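Local coordinates for protein alkaline phosphatase D (Bacillus subtilis, PDB 2YEQ) that hydrolyses phosphate esters, acting as an alkaline phosphatase and phosphodiesterase with an active site that contains iron and calcium, at residues A[16-21]-A[203-208]; A[207-212]-A[277-282]; A[261-266]-A[273-278]; A[326-331]-A[374-379]. One frame throughout, in Å; residues are numbered along the deposited sequence.

Interaction 1: A[16-21]-A[203-208]; sequences GDPLSD and PWVVTW. With EDO (1,2-ethanediol), chain I.
Asp17 donates its backbone N-H to Trp204 O, N to O 3.2 Å, in a backbone bond that continues the pairing of Trp204 with Ser15 and shows how a strand end can be fastened just where the chain leaves its sheet. Its positive phi of 44° turns the backbone away after Gly16, which still pairs in parallel with Trp204. Along the Asp17 side chain, CB lies 3.7 Å from O1 of a 1,2-ethanediol, probably from the crystallisation liquor, and CG is about as close to the same molecule. With CG set beside the backbone N (chi1 -83°), the carboxylate divides its tasks. Asp17 OD1 passes alongside Val205, 4.2 Å from Val205 CA, and meets a water. The same water accepts the N-H of Val206 and lies close to Trp204 O. Asp17 OD2 takes a hydrogen bond from O2 of the diol, 2.7 Å away. Strands 13-16 and 203-206 are neighbours in a large mixed sheet, so this seam sews the N-terminal part of the chain to the calcineurin-like phosphatase core. Beyond the aspartate, the ring of Pro18 lies over the junction: its CG touches Pro203 CB at 4.2 Å, the two rings crossing at about a right angle, while its CD meets CG2 of Val205. A salt bridge from Arg263 gives Asp17 OD1 a further partner, and the indole N-H of Trp204 goes to Ala198 O.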
# COMPACT_ATOMS: atom_id res chain seq x y z
N GLY A 16 11.23 1.93 -8.96
CA GLY A 16 10.42 2.77 -8.11
C GLY A 16 10.85 4.19 -7.94
O GLY A 16 11.89 4.62 -8.44
N ASP A 17 10.02 4.91 -7.22
CA ASP A 17 10.25 6.31 -6.90
C ASP A 17 10.75 7.10 -8.09
O ASP A 17 11.76 7.79 -8.01
CB ASP A 17 11.21 6.41 -5.70
CG ASP A 17 10.48 6.26 -4.37
OD1 ASP A 17 9.37 5.68 -4.37
OD2 ASP A 17 11.02 6.74 -3.34
N PRO A 18 9.99 7.05 -9.18
CA PRO A 18 10.41 7.75 -10.39
C PRO A 18 10.35 9.24 -10.20
O PRO A 18 9.44 9.73 -9.50
CB PRO A 18 9.38 7.29 -11.44
CG PRO A 18 8.20 6.97 -10.68
CD PRO A 18 8.70 6.38 -9.37
N LEU A 19 11.33 9.93 -10.79
CA LEU A 19 11.32 11.38 -10.96
C LEU A 19 11.42 11.66 -12.47
O LEU A 19 11.42 10.73 -13.27
CB LEU A 19 12.48 12.03 -10.20
CG LEU A 19 12.42 11.93 -8.66
CD1 LEU A 19 13.69 12.49 -8.03
CD2 LEU A 19 11.17 12.62 -8.10
N SER A 20 11.52 12.92 -12.87
CA SER A 20 11.52 13.23 -14.30
C SER A 20 12.83 12.85 -14.99
O SER A 20 12.85 12.71 -16.21
CB SER A 20 11.16 14.70 -14.56
OG SER A 20 12.14 15.56 -14.07
N ASP A 21 13.90 12.66 -14.24
CA ASP A 21 15.21 12.37 -14.83
C ASP A 21 15.91 11.12 -14.26
O ASP A 21 17.09 10.90 -14.54
CB ASP A 21 16.13 13.57 -14.62
CG ASP A 21 16.51 13.77 -13.16
OD1 ASP A 21 15.66 13.51 -12.27
OD2 ASP A 21 17.66 14.16 -12.88
N PRO A 203 7.00 0.93 -12.45
CA PRO A 203 7.59 1.54 -11.26
C PRO A 203 6.56 1.61 -10.15
O PRO A 203 5.39 1.89 -10.43
CB PRO A 203 7.94 2.95 -11.72
CG PRO A 203 7.05 3.21 -12.88
CD PRO A 203 6.68 1.92 -13.49
N TRP A 204 7.00 1.33 -8.92
CA TRP A 204 6.13 1.32 -7.75
C TRP A 204 6.51 2.46 -6.79
O TRP A 204 7.70 2.81 -6.63
CB TRP A 204 6.23 0.01 -6.98
CG TRP A 204 5.54 -1.17 -7.60
CD1 TRP A 204 5.52 -1.52 -8.93
CD2 TRP A 204 4.81 -2.20 -6.92
NE1 TRP A 204 4.82 -2.66 -9.10
CE2 TRP A 204 4.38 -3.12 -7.89
CE3 TRP A 204 4.47 -2.42 -5.57
CZ2 TRP A 204 3.63 -4.23 -7.58
CZ3 TRP A 204 3.73 -3.51 -5.26
CH2 TRP A 204 3.32 -4.42 -6.25
N VAL A 205 5.48 3.02 -6.15
CA VAL A 205 5.61 3.96 -5.05
C VAL A 205 4.97 3.27 -3.85
O VAL A 205 3.75 3.10 -3.79
CB VAL A 205 4.95 5.31 -5.37
CG1 VAL A 205 5.12 6.32 -4.20
CG2 VAL A 205 5.59 5.89 -6.63
N VAL A 206 5.81 2.82 -2.92
CA VAL A 206 5.30 2.05 -1.79
C VAL A 206 5.26 2.89 -0.50
O VAL A 206 6.10 3.77 -0.29
CB VAL A 206 6.17 0.77 -1.57
CG1 VAL A 206 6.14 -0.14 -2.83
CG2 VAL A 206 7.62 1.15 -1.23
N THR A 207 4.29 2.59 0.35
CA THR A 207 4.28 3.05 1.73
C THR A 207 3.69 1.95 2.56
O THR A 207 2.94 1.12 2.04
CB THR A 207 3.52 4.38 1.90
OG1 THR A 207 3.68 4.83 3.24
CG2 THR A 207 2.00 4.25 1.50
N TRP A 208 4.05 1.88 3.84
CA TRP A 208 3.70 0.70 4.65
C TRP A 208 2.49 1.02 5.50
O TRP A 208 2.12 2.17 5.64
CB TRP A 208 4.88 0.30 5.57
CG TRP A 208 5.51 1.40 6.33
CD1 TRP A 208 4.88 2.44 6.97
CD2 TRP A 208 6.91 1.57 6.56
NE1 TRP A 208 5.83 3.25 7.57
CE2 TRP A 208 7.07 2.74 7.34
CE3 TRP A 208 8.05 0.84 6.21
CZ2 TRP A 208 8.32 3.20 7.74
CZ3 TRP A 208 9.29 1.30 6.59
CH2 TRP A 208 9.42 2.47 7.37
C1 EDO I . 10.95 10.41 -5.24
O1 EDO I . 10.06 9.85 -6.22
C2 EDO I . 10.61 9.87 -3.86
O2 EDO I . 11.78 9.35 -3.23
O HOH W 1 8.71 2.89 -4.08

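Interaction 2: A[207-212]-A[277-282]; sequences TWDDHE and DTRQYR. With CA (calcium ion), chain B; CA (calcium ion), chain C.
Trp208 reaches across to Asp277 with its indole edge, NE1 to OD1 3.1 Å; the acceptor lies in the ring plane, but the N-H arrives from above the carboxylate plane. OD1 also takes the backbone N-H groups of Arg279 and Gln280 in an Asx turn and its longer Asx motif, so three protein donors fix this oxygen. A water joins it to Trp208 O. Next, Asp209 OD1 forms a salt bridge with Arg279 NE at 2.8 Å, with weaker bonds from NH2 to both oxygens. Asp209 OD2 binds a calcium ion at 2.3 Å. Arg279 can curl back to this carboxylate because its chain bends at chi2 (-67°). Asp210 then lays its CB over one face of the Arg279 guanidinium, 3.4 Å above the plane, while NH2 of Arg282 covers the opposite face; Asp350 salt-bridges both arginines. The carboxylate of Asp210 spans two metals, OD1 to the first calcium at 2.4 Å and OD2 to the second at 2.3 Å. Glu212 OE1 accepts the backbone N-H of Asp209. Asp151 and Asp380 help complete the first calcium site, Asn215 and Asn216 the second. The loop after strand 203-206 carries calcium ligands, as loops after strands do in calcineurin-like phosphatases; the one after strand 271-275 packs against it, and helix 228-245 flanks both, Tyr242 touching Glu212 and Tyr239 touching Gln280.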
# COMPACT_ATOMS: atom_id res chain seq x y z
N THR A 207 4.29 2.59 0.35
CA THR A 207 4.28 3.05 1.73
C THR A 207 3.69 1.95 2.56
O THR A 207 2.94 1.12 2.04
CB THR A 207 3.52 4.38 1.90
OG1 THR A 207 3.68 4.83 3.24
CG2 THR A 207 2.00 4.25 1.50
N TRP A 208 4.05 1.88 3.84
CA TRP A 208 3.70 0.70 4.65
C TRP A 208 2.49 1.02 5.50
O TRP A 208 2.12 2.17 5.64
CB TRP A 208 4.88 0.30 5.57
CG TRP A 208 5.51 1.40 6.33
CD1 TRP A 208 4.88 2.44 6.97
CD2 TRP A 208 6.91 1.57 6.56
NE1 TRP A 208 5.83 3.25 7.57
CE2 TRP A 208 7.07 2.74 7.34
CE3 TRP A 208 8.05 0.84 6.21
CZ2 TRP A 208 8.32 3.20 7.74
CZ3 TRP A 208 9.29 1.30 6.59
CH2 TRP A 208 9.42 2.47 7.37
N ASP A 209 1.89 -0.01 6.08
CA ASP A 209 0.92 0.15 7.15
C ASP A 209 1.45 -0.64 8.36
O ASP A 209 2.66 -0.58 8.63
CB ASP A 209 -0.51 -0.26 6.75
CG ASP A 209 -1.57 0.20 7.77
OD1 ASP A 209 -1.41 1.32 8.34
OD2 ASP A 209 -2.54 -0.60 8.02
N ASP A 210 0.60 -1.37 9.07
CA ASP A 210 1.03 -1.97 10.36
C ASP A 210 1.75 -3.29 10.21
O ASP A 210 2.73 -3.53 10.92
CB ASP A 210 -0.11 -2.13 11.38
CG ASP A 210 -1.35 -2.77 10.82
OD1 ASP A 210 -1.57 -2.73 9.58
OD2 ASP A 210 -2.15 -3.32 11.63
N HIS A 211 1.29 -4.15 9.29
CA HIS A 211 1.77 -5.51 9.24
C HIS A 211 3.17 -5.70 8.68
O HIS A 211 3.74 -6.79 8.82
CB HIS A 211 0.76 -6.41 8.55
CG HIS A 211 -0.43 -6.74 9.40
ND1 HIS A 211 -0.36 -7.57 10.50
CD2 HIS A 211 -1.74 -6.40 9.26
CE1 HIS A 211 -1.57 -7.75 10.99
NE2 HIS A 211 -2.42 -7.03 10.27
N GLU A 212 3.76 -4.65 8.10
CA GLU A 212 5.18 -4.67 7.82
C GLU A 212 6.03 -4.76 9.12
O GLU A 212 7.21 -5.08 9.05
CB GLU A 212 5.58 -3.41 7.07
CG GLU A 212 5.23 -3.49 5.58
CD GLU A 212 3.85 -2.94 5.19
OE1 GLU A 212 2.95 -2.70 6.05
OE2 GLU A 212 3.66 -2.78 3.95
N ASP A 277 2.66 8.59 5.86
CA ASP A 277 3.03 7.55 6.82
C ASP A 277 2.25 7.80 8.10
O ASP A 277 2.59 8.68 8.89
CB ASP A 277 4.55 7.61 7.03
CG ASP A 277 5.09 6.53 8.00
OD1 ASP A 277 4.31 5.79 8.62
OD2 ASP A 277 6.33 6.46 8.09
N THR A 278 1.17 7.03 8.28
CA THR A 278 0.28 7.21 9.40
C THR A 278 0.54 6.21 10.53
O THR A 278 -0.28 6.10 11.44
CB THR A 278 -1.20 7.12 8.95
OG1 THR A 278 -1.48 5.82 8.37
CG2 THR A 278 -1.54 8.26 7.90
N ARG A 279 1.64 5.46 10.44
CA ARG A 279 2.06 4.53 11.50
C ARG A 279 3.21 5.02 12.34
O ARG A 279 3.19 4.86 13.56
CB ARG A 279 2.49 3.17 10.94
CG ARG A 279 1.35 2.30 10.53
CD ARG A 279 0.50 1.82 11.65
NE ARG A 279 -0.73 1.27 11.10
CZ ARG A 279 -1.84 1.00 11.79
NH1 ARG A 279 -1.91 1.15 13.13
NH2 ARG A 279 -2.90 0.56 11.13
N GLN A 280 4.26 5.53 11.69
CA GLN A 280 5.55 5.71 12.35
C GLN A 280 5.55 6.78 13.49
O GLN A 280 6.42 6.74 14.41
CB GLN A 280 6.61 6.06 11.32
CG GLN A 280 8.04 6.09 11.86
CD GLN A 280 9.08 6.30 10.80
OE1 GLN A 280 8.79 6.31 9.57
NE2 GLN A 280 10.30 6.46 11.23
N TYR A 281 4.63 7.74 13.38
CA TYR A 281 4.58 8.89 14.26
C TYR A 281 3.28 9.02 15.03
O TYR A 281 3.16 9.91 15.86
CB TYR A 281 4.81 10.17 13.47
CG TYR A 281 5.89 10.07 12.42
CD1 TYR A 281 7.24 10.10 12.76
CD2 TYR A 281 5.55 9.93 11.07
CE1 TYR A 281 8.22 9.99 11.78
CE2 TYR A 281 6.50 9.83 10.11
CZ TYR A 281 7.84 9.86 10.45
OH TYR A 281 8.78 9.77 9.42
N ARG A 282 2.33 8.12 14.81
CA ARG A 282 1.02 8.29 15.38
C ARG A 282 0.97 8.05 16.89
O ARG A 282 1.72 7.21 17.44
CB ARG A 282 -0.01 7.40 14.70
CG ARG A 282 0.21 5.91 14.86
CD ARG A 282 -1.08 5.17 14.94
NE ARG A 282 -1.66 4.97 13.62
CZ ARG A 282 -2.85 4.44 13.40
NH1 ARG A 282 -3.66 4.12 14.41
NH2 ARG A 282 -3.25 4.23 12.14
CA CA B . -3.27 -2.78 7.94
CA CA C . -4.28 -4.13 11.70
O HOH W 2 1.81 4.19 7.55
O HOH W 3 -1.91 3.67 9.69
O HOH W 4 -3.10 -2.17 5.44
O HOH W 5 -6.31 -5.05 11.81
O HOH W 6 -5.16 -2.06 10.97

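Interaction 3: A[261-266]-A[273-278]; sequences LYRHFT and FNVLDT. With PE5 (3,6,9,12,15,18,21,24-octaoxahexacosan-1-ol), chain V.
A beta hairpin, formed by strands 263-267 and 271-275 at the edge of a seven-stranded mixed sheet, brings Arg263 opposite Val275 and Phe265 opposite Phe273. Both are antiparallel hydrogen-bonded pairs, and between them His264 and Asn274 make a non-hydrogen-bonded one. The strand axes run 163° apart in direction. Val275 N meets Arg263 O at 2.9 Å, and Phe273 N meets Phe265 O at 2.8 Å; the two return bonds complete the ladder. The hairpin illustrates how side chains sort by face. On one face, Phe265 stands in the crowded position between its backbone N and carbonyl carbon (chi1 67°), which lays its ring over the neighbouring strand. Phe273 CB sits over that ring, 3.9 Å from the centroid, in a CH-pi contact. The two ring planes are tilted by only 17°, but the rings are displaced so far, centroids 5.1 Å apart, that little of one lies over the other. Val275 CG2 touches the edge of the Phe265 ring, and Val275 CG1 lies against Arg263 NH1. Val205 of strand 203-206 packs on this same face against all three of Arg263, Phe265 and Val275, joining the hairpin to the other large sheet. On the reverse face, His264 and Asn274 lie side by side under helix 308-320, with His264 NE2 bonded to Ser272 and Asn274 OD1 to Asn317. Arg263 extends from CG to NE and turns NH1 back to Leu261 O, 2.8 Å away, with the oxygen near the guanidinium plane.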
# COMPACT_ATOMS: atom_id res chain seq x y z
N LEU A 261 9.92 7.78 5.10
CA LEU A 261 9.13 7.17 4.05
C LEU A 261 8.12 8.17 3.44
O LEU A 261 7.88 8.14 2.24
CB LEU A 261 8.41 5.94 4.53
CG LEU A 261 7.88 4.98 3.46
CD1 LEU A 261 9.00 4.48 2.51
CD2 LEU A 261 7.18 3.82 4.09
N TYR A 262 7.53 9.06 4.24
CA TYR A 262 6.62 10.03 3.63
C TYR A 262 7.36 10.91 2.63
O TYR A 262 8.52 11.27 2.83
CB TYR A 262 5.79 10.81 4.65
CG TYR A 262 6.48 11.87 5.46
CD1 TYR A 262 6.69 13.14 4.96
CD2 TYR A 262 6.82 11.61 6.79
CE1 TYR A 262 7.27 14.14 5.74
CE2 TYR A 262 7.40 12.59 7.58
CZ TYR A 262 7.62 13.84 7.07
OH TYR A 262 8.18 14.77 7.87
N ARG A 263 6.71 11.17 1.50
CA ARG A 263 7.36 11.88 0.42
C ARG A 263 6.33 12.39 -0.60
O ARG A 263 5.17 12.00 -0.58
CB ARG A 263 8.40 11.00 -0.28
CG ARG A 263 7.86 9.67 -0.79
CD ARG A 263 9.00 8.64 -0.87
NE ARG A 263 8.67 7.39 -1.59
CZ ARG A 263 7.89 6.41 -1.16
NH1 ARG A 263 7.29 6.44 0.03
NH2 ARG A 263 7.74 5.34 -1.91
N HIS A 264 6.79 13.29 -1.45
CA HIS A 264 5.91 13.97 -2.38
C HIS A 264 6.49 14.02 -3.80
O HIS A 264 7.69 14.13 -3.99
CB HIS A 264 5.63 15.39 -1.87
CG HIS A 264 5.02 16.30 -2.89
ND1 HIS A 264 5.78 17.04 -3.77
CD2 HIS A 264 3.73 16.57 -3.18
CE1 HIS A 264 4.98 17.73 -4.56
NE2 HIS A 264 3.73 17.46 -4.23
N PHE A 265 5.61 13.95 -4.79
CA PHE A 265 6.01 14.20 -6.17
C PHE A 265 4.79 14.64 -7.00
O PHE A 265 3.65 14.41 -6.61
CB PHE A 265 6.65 12.95 -6.79
CG PHE A 265 5.70 11.81 -6.97
CD1 PHE A 265 5.41 10.96 -5.91
CD2 PHE A 265 5.11 11.56 -8.20
CE1 PHE A 265 4.53 9.91 -6.07
CE2 PHE A 265 4.24 10.51 -8.36
CZ PHE A 265 3.93 9.68 -7.29
N THR A 266 5.04 15.28 -8.14
CA THR A 266 3.97 15.73 -9.02
C THR A 266 4.08 15.00 -10.35
O THR A 266 5.18 14.70 -10.80
CB THR A 266 4.03 17.25 -9.28
OG1 THR A 266 5.27 17.54 -9.94
CG2 THR A 266 3.97 18.04 -7.98
N PHE A 273 1.07 14.29 -5.59
CA PHE A 273 0.88 13.08 -4.78
C PHE A 273 1.63 13.24 -3.46
O PHE A 273 2.83 13.47 -3.47
CB PHE A 273 1.42 11.86 -5.50
CG PHE A 273 0.57 11.41 -6.64
CD1 PHE A 273 -0.50 10.58 -6.43
CD2 PHE A 273 0.84 11.84 -7.94
CE1 PHE A 273 -1.30 10.16 -7.48
CE2 PHE A 273 0.04 11.41 -9.01
CZ PHE A 273 -1.04 10.58 -8.77
N ASN A 274 0.90 13.16 -2.36
CA ASN A 274 1.46 13.17 -1.02
C ASN A 274 1.34 11.77 -0.48
O ASN A 274 0.25 11.33 -0.15
CB ASN A 274 0.68 14.15 -0.14
CG ASN A 274 0.67 15.56 -0.71
OD1 ASN A 274 1.66 16.29 -0.60
ND2 ASN A 274 -0.40 15.91 -1.42
N VAL A 275 2.47 11.08 -0.41
CA VAL A 275 2.53 9.72 0.10
C VAL A 275 2.80 9.81 1.63
O VAL A 275 3.85 10.26 2.04
CB VAL A 275 3.66 8.91 -0.61
CG1 VAL A 275 3.69 7.51 -0.10
CG2 VAL A 275 3.43 8.92 -2.16
N LEU A 276 1.81 9.40 2.43
CA LEU A 276 1.84 9.61 3.86
C LEU A 276 2.33 8.36 4.59
O LEU A 276 2.38 7.21 4.03
CB LEU A 276 0.45 9.96 4.37
CG LEU A 276 -0.28 11.12 3.66
CD1 LEU A 276 -1.62 11.42 4.37
CD2 LEU A 276 0.59 12.36 3.54
N ASP A 277 2.66 8.59 5.86
CA ASP A 277 3.03 7.55 6.82
C ASP A 277 2.25 7.80 8.10
O ASP A 277 2.59 8.68 8.89
CB ASP A 277 4.55 7.61 7.03
CG ASP A 277 5.09 6.53 8.00
OD1 ASP A 277 4.31 5.79 8.62
OD2 ASP A 277 6.33 6.46 8.09
N THR A 278 1.17 7.03 8.28
CA THR A 278 0.28 7.21 9.40
C THR A 278 0.54 6.21 10.53
O THR A 278 -0.28 6.10 11.44
CB THR A 278 -1.20 7.12 8.95
OG1 THR A 278 -1.48 5.82 8.37
CG2 THR A 278 -1.54 8.26 7.90
C50 PE5 V . 11.50 16.23 5.48
O1 PE5 V . 11.25 15.16 4.56
C1 PE5 V . 10.57 15.56 3.36
C2 PE5 V . 10.19 14.33 2.53
O2 PE5 V . 11.26 14.01 1.63
C3 PE5 V . 11.35 12.63 1.23
C4 PE5 V . 12.78 12.27 0.86
O HOH W 7 8.07 8.40 7.12

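Interaction 4: A[326-331]-A[374-379]; sequences NVLAQQ and VVVLTG
Val327 and Leu377 carry the close-packed half of this contact: CG1 of the valine, anti to its backbone N (chi1 -177°), meets CG of the leucine at 4.0 Å, the side chains crossing at a slant. Ala329 CB extends the patch toward Leu377 CD1. On the other face, Leu328 CB lies 4.2 Å from Val376 CG2. Beneath these side chains the backbones run in step, their axes 16° from parallel, and three bonds, among them Leu328 N to Val375 O at 2.9 Å, alternate from strand to strand. Strands 325-329 and 374-378 are adjacent parallel strands with helix 356-368 between them in sequence, a beta-alpha-beta crossover within the phosphatase sheet. Trp452, from the opposing large sheet, covers the face of Val327 and Val375. The C-terminal half is looser in pairing, although it too is buried. Gln330 N still binds Leu377 O, but the regular ladder stops there, and the next backbone bond, Gly379 N to Gln331 O at 3.1 Å, comes from well above the carbonyl plane. Polar side chains take over. Gln330 folds at chi2 (89°), bringing NE2 to 3.6 Å from Val376 CG1 and within a weak bond of Leu377 O; Ile332 O is its stronger partner, and OE1 accepts from Trp352. Thr378 OG1 is held by Glu404, while Gln331 OE1 is hydrogen-bonded with Thr278 OG1. Just past Gly379 stands Asp380, a calcium ligand.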
# COMPACT_ATOMS: atom_id res chain seq x y z
N ASN A 326 -4.94 16.97 -6.10
CA ASN A 326 -4.09 16.82 -4.90
C ASN A 326 -4.47 15.49 -4.31
O ASN A 326 -5.64 15.23 -4.07
CB ASN A 326 -4.37 17.94 -3.91
CG ASN A 326 -3.82 19.24 -4.36
OD1 ASN A 326 -2.62 19.39 -4.53
ND2 ASN A 326 -4.70 20.23 -4.57
N VAL A 327 -3.49 14.61 -4.16
CA VAL A 327 -3.77 13.21 -3.80
C VAL A 327 -3.08 12.88 -2.48
O VAL A 327 -1.93 13.28 -2.28
CB VAL A 327 -3.29 12.26 -4.91
CG1 VAL A 327 -3.65 10.78 -4.59
CG2 VAL A 327 -3.90 12.69 -6.28
N LEU A 328 -3.81 12.23 -1.59
CA LEU A 328 -3.27 11.64 -0.36
C LEU A 328 -3.22 10.13 -0.54
O LEU A 328 -4.22 9.45 -0.50
CB LEU A 328 -4.14 11.99 0.85
CG LEU A 328 -4.40 13.45 1.22
CD1 LEU A 328 -4.97 13.54 2.68
CD2 LEU A 328 -3.16 14.26 1.01
N ALA A 329 -2.03 9.60 -0.78
CA ALA A 329 -1.85 8.16 -0.91
C ALA A 329 -1.48 7.68 0.48
O ALA A 329 -0.37 7.93 0.94
CB ALA A 329 -0.73 7.88 -1.87
N GLN A 330 -2.39 6.98 1.13
CA GLN A 330 -2.21 6.65 2.55
C GLN A 330 -2.90 5.36 2.92
O GLN A 330 -3.36 4.62 2.03
CB GLN A 330 -2.63 7.85 3.42
CG GLN A 330 -4.09 8.27 3.27
CD GLN A 330 -4.99 7.55 4.22
OE1 GLN A 330 -4.72 7.49 5.43
NE2 GLN A 330 -6.02 6.93 3.68
N GLN A 331 -2.97 5.06 4.22
CA GLN A 331 -3.20 3.70 4.68
C GLN A 331 -4.60 3.34 5.07
O GLN A 331 -5.05 2.21 4.81
CB GLN A 331 -2.30 3.42 5.91
CG GLN A 331 -0.81 3.42 5.64
CD GLN A 331 -0.20 4.78 5.37
OE1 GLN A 331 -0.71 5.83 5.80
NE2 GLN A 331 0.95 4.76 4.67
N VAL A 374 -9.32 17.07 -4.12
CA VAL A 374 -8.56 16.23 -3.19
C VAL A 374 -9.07 14.82 -3.31
O VAL A 374 -10.25 14.54 -3.11
CB VAL A 374 -8.72 16.69 -1.72
CG1 VAL A 374 -7.98 15.70 -0.75
CG2 VAL A 374 -8.21 18.12 -1.55
N VAL A 375 -8.17 13.90 -3.62
CA VAL A 375 -8.53 12.51 -3.67
C VAL A 375 -7.69 11.74 -2.65
O VAL A 375 -6.49 11.95 -2.57
CB VAL A 375 -8.30 11.93 -5.09
CG1 VAL A 375 -8.48 10.42 -5.08
CG2 VAL A 375 -9.27 12.64 -6.12
N VAL A 376 -8.34 10.85 -1.92
CA VAL A 376 -7.68 10.04 -0.90
C VAL A 376 -7.75 8.60 -1.34
O VAL A 376 -8.83 8.11 -1.64
CB VAL A 376 -8.36 10.21 0.48
CG1 VAL A 376 -7.63 9.36 1.56
CG2 VAL A 376 -8.36 11.69 0.88
N LEU A 377 -6.59 7.94 -1.38
CA LEU A 377 -6.46 6.52 -1.62
C LEU A 377 -6.12 5.80 -0.31
O LEU A 377 -5.27 6.27 0.44
CB LEU A 377 -5.32 6.27 -2.62
CG LEU A 377 -5.18 7.20 -3.83
CD1 LEU A 377 -3.97 6.77 -4.67
CD2 LEU A 377 -6.46 7.22 -4.66
N THR A 378 -6.75 4.66 -0.11
CA THR A 378 -6.76 3.95 1.16
C THR A 378 -6.72 2.43 0.99
O THR A 378 -7.22 1.92 0.00
CB THR A 378 -8.07 4.28 1.89
OG1 THR A 378 -8.18 5.68 2.02
CG2 THR A 378 -8.16 3.59 3.21
N GLY A 379 -6.14 1.71 1.95
CA GLY A 379 -6.25 0.27 2.01
C GLY A 379 -6.80 -0.16 3.36
O GLY A 379 -7.82 0.34 3.80

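How the interactions relate
From the N terminus, interaction 1 closes the longest loop, bringing 16-21 beside 203-208 across 181 intervening residues and tying the N-terminal region to the phosphatase core. Interaction 2 starts where that ends, sharing Thr207 and Trp208, and closes a second loop at 277-282. The hairpin of interaction 3 nests at the far end of this loop, ending on the same stretch through Asp277 and Thr278. Interaction 4 follows in series, a separate crossover beside the hairpin, since strands 271-275 and 325-329 are neighbours. No loops cross. Arg263 NH2 to Val206 O links the two large sheets, and Gln331 OE1 to Thr278 OG1 joins interaction 4 to the loop 277-282, which packs on the calcium-binding loop 207-212.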